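Local coordinates for cellobiose 2-epimerase (Caldibacillus thermoamylovorans, PDB 5ZHB), which interconverts cellobiose and its C2 epimer, 4-O-beta-D-glucosyl-D-mannose, by epimerising the reducing-end sugar, at residues 7-20 with 340-352. Numbering follows the deposited sequence.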
# COMPACT_ATOMS: atom_id res chain seq x y z
N GLU A 7 15.14 0.48 17.00
CA GLU A 7 13.96 1.23 17.42
C GLU A 7 12.74 0.87 16.57
O GLU A 7 11.62 0.82 17.09
CB GLU A 7 14.22 2.73 17.38
CG GLU A 7 15.08 3.19 18.56
CD GLU A 7 15.08 4.68 18.75
OE1 GLU A 7 14.35 5.40 18.03
OE2 GLU A 7 15.84 5.13 19.63
N PHE A 8 12.96 0.58 15.29
CA PHE A 8 11.84 0.22 14.41
C PHE A 8 11.33 -1.18 14.72
O PHE A 8 10.13 -1.45 14.77
CB PHE A 8 12.25 0.24 12.94
CG PHE A 8 12.84 1.54 12.42
CD1 PHE A 8 12.64 2.75 13.08
CD2 PHE A 8 13.60 1.55 11.25
CE1 PHE A 8 13.18 3.92 12.56
CE2 PHE A 8 14.13 2.72 10.74
CZ PHE A 8 13.92 3.91 11.40
N ARG A 9 12.27 -2.10 14.90
CA ARG A 9 11.94 -3.47 15.26
C ARG A 9 11.21 -3.54 16.61
O ARG A 9 10.29 -4.32 16.74
CB ARG A 9 13.22 -4.30 15.36
CG ARG A 9 12.97 -5.80 15.44
CD ARG A 9 14.32 -6.49 15.67
NE ARG A 9 14.12 -7.94 15.81
CZ ARG A 9 14.81 -8.88 15.17
NH1 ARG A 9 15.75 -8.57 14.29
NH2 ARG A 9 14.54 -10.16 15.42
N ASN A 10 11.68 -2.78 17.61
CA ASN A 10 11.00 -2.67 18.89
C ASN A 10 9.57 -2.17 18.68
O ASN A 10 8.63 -2.72 19.26
CB ASN A 10 11.81 -1.80 19.83
CG ASN A 10 11.10 -1.50 21.12
OD1 ASN A 10 10.69 -0.36 21.38
ND2 ASN A 10 10.91 -2.52 21.93
N GLU A 11 9.41 -1.13 17.86
CA GLU A 11 8.09 -0.55 17.60
C GLU A 11 7.20 -1.63 16.98
O GLU A 11 6.06 -1.83 17.43
CB GLU A 11 8.15 0.76 16.81
CG GLU A 11 6.80 1.35 16.41
CD GLU A 11 5.84 1.67 17.56
OE1 GLU A 11 6.33 1.85 18.70
OE2 GLU A 11 4.61 1.74 17.33
N LEU A 12 7.76 -2.37 16.03
CA LEU A 12 7.00 -3.38 15.32
C LEU A 12 6.54 -4.49 16.27
O LEU A 12 5.36 -4.81 16.31
CB LEU A 12 7.82 -3.96 14.18
CG LEU A 12 7.17 -5.11 13.41
CD1 LEU A 12 5.85 -4.65 12.79
CD2 LEU A 12 8.13 -5.60 12.37
N GLU A 13 7.49 -5.09 16.99
CA GLU A 13 7.25 -6.32 17.74
C GLU A 13 6.56 -6.03 19.07
O GLU A 13 5.84 -6.88 19.56
CB GLU A 13 8.57 -7.06 17.92
CG GLU A 13 9.13 -7.57 16.60
CD GLU A 13 10.12 -8.71 16.70
OE1 GLU A 13 11.29 -8.42 17.02
OE2 GLU A 13 9.71 -9.89 16.46
N THR A 14 6.77 -4.85 19.68
CA THR A 14 6.21 -4.62 21.01
C THR A 14 4.96 -3.75 20.97
O THR A 14 4.27 -3.69 21.98
CB THR A 14 7.24 -4.05 21.99
OG1 THR A 14 7.47 -2.68 21.71
CG2 THR A 14 8.54 -4.83 22.02
N HIS A 15 4.66 -3.05 19.85
CA HIS A 15 3.54 -2.11 19.84
C HIS A 15 2.61 -2.46 18.68
O HIS A 15 1.43 -2.75 18.91
CB HIS A 15 4.07 -0.67 19.88
CG HIS A 15 3.03 0.39 20.05
ND1 HIS A 15 2.01 0.31 20.97
CD2 HIS A 15 2.90 1.58 19.46
CE1 HIS A 15 1.28 1.42 20.89
NE2 HIS A 15 1.82 2.20 19.98
N ILE A 16 3.13 -2.46 17.44
CA ILE A 16 2.29 -2.56 16.25
C ILE A 16 1.64 -3.93 16.16
O ILE A 16 0.42 -4.05 16.12
CB ILE A 16 3.06 -2.25 14.94
CG1 ILE A 16 3.62 -0.83 14.95
CG2 ILE A 16 2.13 -2.49 13.76
CD1 ILE A 16 4.53 -0.49 13.78
N LEU A 17 2.45 -4.98 16.03
CA LEU A 17 1.90 -6.30 15.80
C LEU A 17 1.05 -6.81 16.97
O LEU A 17 -0.00 -7.38 16.72
CB LEU A 17 3.02 -7.25 15.42
CG LEU A 17 3.77 -6.86 14.14
CD1 LEU A 17 4.92 -7.79 13.88
CD2 LEU A 17 2.83 -6.84 12.95
N PRO A 18 1.41 -6.64 18.26
CA PRO A 18 0.48 -6.97 19.35
C PRO A 18 -0.87 -6.26 19.29
O PRO A 18 -1.89 -6.83 19.64
CB PRO A 18 1.26 -6.61 20.65
CG PRO A 18 2.71 -6.67 20.23
CD PRO A 18 2.74 -6.24 18.75
N PHE A 19 -0.90 -4.99 18.84
CA PHE A 19 -2.17 -4.29 18.74
C PHE A 19 -3.11 -4.99 17.75
O PHE A 19 -4.27 -5.26 18.06
CB PHE A 19 -1.95 -2.83 18.32
CG PHE A 19 -3.22 -2.13 17.84
CD1 PHE A 19 -3.61 -2.17 16.51
CD2 PHE A 19 -3.98 -1.39 18.73
CE1 PHE A 19 -4.75 -1.52 16.09
CE2 PHE A 19 -5.12 -0.74 18.32
CZ PHE A 19 -5.49 -0.76 16.99
N TRP A 20 -2.58 -5.33 16.57
CA TRP A 20 -3.32 -6.02 15.53
C TRP A 20 -3.72 -7.44 15.95
O TRP A 20 -4.83 -7.87 15.65
CB TRP A 20 -2.51 -5.98 14.22
CG TRP A 20 -2.49 -4.58 13.69
CD1 TRP A 20 -1.55 -3.60 13.84
CD2 TRP A 20 -3.62 -3.95 13.06
NE1 TRP A 20 -2.00 -2.43 13.30
CE2 TRP A 20 -3.27 -2.61 12.82
CE3 TRP A 20 -4.87 -4.42 12.64
CZ2 TRP A 20 -4.14 -1.74 12.18
CZ3 TRP A 20 -5.73 -3.55 12.03
CH2 TRP A 20 -5.38 -2.22 11.83
N LYS A 340 7.89 9.40 16.33
CA LYS A 340 7.89 9.03 17.74
C LYS A 340 7.27 10.11 18.59
O LYS A 340 6.57 9.79 19.53
CB LYS A 340 9.28 8.78 18.30
CG LYS A 340 9.90 7.51 17.80
CD LYS A 340 11.22 7.29 18.52
CE LYS A 340 12.20 8.39 18.19
NZ LYS A 340 13.55 7.92 18.49
N THR A 341 7.49 11.39 18.25
CA THR A 341 6.98 12.48 19.07
C THR A 341 5.48 12.68 18.91
O THR A 341 4.84 13.01 19.90
CB THR A 341 7.71 13.80 18.85
OG1 THR A 341 9.06 13.45 19.11
CG2 THR A 341 7.25 14.90 19.79
N TYR A 342 4.92 12.57 17.69
CA TYR A 342 3.56 12.99 17.46
C TYR A 342 2.63 11.91 16.93
O TYR A 342 1.43 12.05 17.10
CB TYR A 342 3.55 14.15 16.46
CG TYR A 342 4.30 15.38 16.94
CD1 TYR A 342 3.76 16.19 17.94
CD2 TYR A 342 5.53 15.74 16.42
CE1 TYR A 342 4.43 17.31 18.41
CE2 TYR A 342 6.21 16.87 16.86
CZ TYR A 342 5.65 17.66 17.86
OH TYR A 342 6.27 18.77 18.32
N MET A 343 3.15 10.89 16.24
CA MET A 343 2.30 10.00 15.46
C MET A 343 2.05 8.68 16.18
O MET A 343 1.00 8.08 15.99
CB MET A 343 2.96 9.67 14.11
CG MET A 343 2.06 9.00 13.05
SD MET A 343 0.71 10.01 12.39
CE MET A 343 1.74 11.20 11.51
N ILE A 344 3.02 8.19 16.98
CA ILE A 344 2.84 6.92 17.67
C ILE A 344 2.05 7.20 18.95
O ILE A 344 2.47 8.02 19.74
CB ILE A 344 4.17 6.21 17.96
CG1 ILE A 344 4.97 5.94 16.68
CG2 ILE A 344 3.93 4.91 18.75
CD1 ILE A 344 6.21 5.08 16.86
N ASP A 345 0.92 6.51 19.13
CA ASP A 345 -0.02 6.78 20.21
C ASP A 345 0.59 6.20 21.49
O ASP A 345 1.04 5.08 21.47
CB ASP A 345 -1.33 6.08 19.91
CG ASP A 345 -2.53 6.46 20.77
OD1 ASP A 345 -2.31 7.11 21.82
OD2 ASP A 345 -3.64 6.23 20.31
N SER A 346 0.61 6.95 22.58
CA SER A 346 1.12 6.38 23.81
C SER A 346 -0.02 5.92 24.74
O SER A 346 0.24 5.43 25.83
CB SER A 346 2.07 7.30 24.49
OG SER A 346 1.39 8.48 24.84
N ARG A 347 -1.27 5.95 24.26
CA ARG A 347 -2.35 5.43 25.07
C ARG A 347 -2.22 3.92 25.15
O ARG A 347 -1.77 3.27 24.21
CB ARG A 347 -3.74 5.74 24.51
CG ARG A 347 -4.01 7.22 24.61
CD ARG A 347 -5.37 7.48 24.01
NE ARG A 347 -5.29 7.33 22.55
CZ ARG A 347 -6.30 7.36 21.71
NH1 ARG A 347 -7.54 7.52 22.15
NH2 ARG A 347 -6.07 7.23 20.40
N GLU A 348 -2.61 3.36 26.30
CA GLU A 348 -2.78 1.93 26.41
C GLU A 348 -3.99 1.55 25.56
O GLU A 348 -5.10 2.09 25.74
CB GLU A 348 -3.10 1.56 27.85
CG GLU A 348 -2.97 0.08 28.14
CD GLU A 348 -3.32 -0.24 29.59
OE1 GLU A 348 -3.48 0.65 30.45
OE2 GLU A 348 -3.46 -1.43 29.82
N GLY A 349 -3.78 0.61 24.66
CA GLY A 349 -4.81 0.24 23.72
C GLY A 349 -4.56 0.81 22.32
O GLY A 349 -5.29 0.45 21.41
N GLY A 350 -3.59 1.73 22.20
CA GLY A 350 -3.38 2.48 20.97
C GLY A 350 -2.34 1.86 20.03
O GLY A 350 -1.73 0.82 20.31
N GLU A 351 -2.17 2.50 18.86
CA GLU A 351 -1.18 2.05 17.89
C GLU A 351 -0.52 3.31 17.33
O GLU A 351 0.12 4.06 18.07
CB GLU A 351 -1.92 1.13 16.91
CG GLU A 351 -1.07 0.44 15.85
CD GLU A 351 -1.22 0.89 14.39
OE1 GLU A 351 -0.75 0.14 13.52
OE2 GLU A 351 -1.75 1.98 14.13
N TRP A 352 -0.84 3.62 16.07
CA TRP A 352 -0.49 4.90 15.48
C TRP A 352 -1.76 5.69 15.20
O TRP A 352 -2.80 5.18 14.79
CB TRP A 352 0.33 4.69 14.19
CG TRP A 352 1.70 4.06 14.34
CD1 TRP A 352 2.16 3.19 15.28
CD2 TRP A 352 2.82 4.31 13.46
NE1 TRP A 352 3.48 2.88 15.06
CE2 TRP A 352 3.91 3.55 13.94
CE3 TRP A 352 3.01 5.11 12.34
CZ2 TRP A 352 5.16 3.56 13.32
CZ3 TRP A 352 4.24 5.12 11.73
CH2 TRP A 352 5.31 4.38 12.22
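Glu351 carries the tight end of this contact, touching both Phe19 and Trp20 of helix 2-21. Its CB sits over the face of the Phe19 ring, 3.6 Å from the centroid, in a CH-pi contact almost along the ring normal. Beyond that the chain bends at chi2 (-110°) and brings OE1 to the edge of the Trp20 indole. There Trp20 NE1 donates a nearly straight bond of 2.9 Å to Glu351 OE1; OE1 lies close to the plane of the indole, while the N-H comes to it from above the plane of the carboxylate. The buried carboxylate has further partners: Glu351 OE2 accepts from the backbone N of Trp352 (2.7 Å) and pairs with Lys372, while OE1 also takes a bond from Asn377.

One turn back, His15 extends with CG anti to its backbone N (chi1 -172°) and reaches the loop backbone, its CD2 resting 3.6 Å from Ile344 CG2 as the two side chains run in opposite directions. Its NE2 donates to Glu351 O at 3.2 Å, coming from above the carbonyl plane, and only weakly to Asp345 O. Glu351 O also accepts from Asp345 N, so histidine and loop share one carbonyl. Ile16 lays CD1 against the Trp352 indole, 4.1 Å from CE2.

Toward the N-terminal side the contact thins to long, partly exposed chains. Glu7 OE1 meets Lys340 NZ at 2.7 Å in a salt bridge, with the two chains crossing near a right angle; Trp336 also donates to that oxygen.

This joins the N-terminal helix to the end of helix 326-343 and the loop that follows it, in the (alpha/alpha)6 barrel of the six-hairpin clan. Helices 49-66 and 375-387 also pack on helix 2-21, and helix 306-323 meets Trp352.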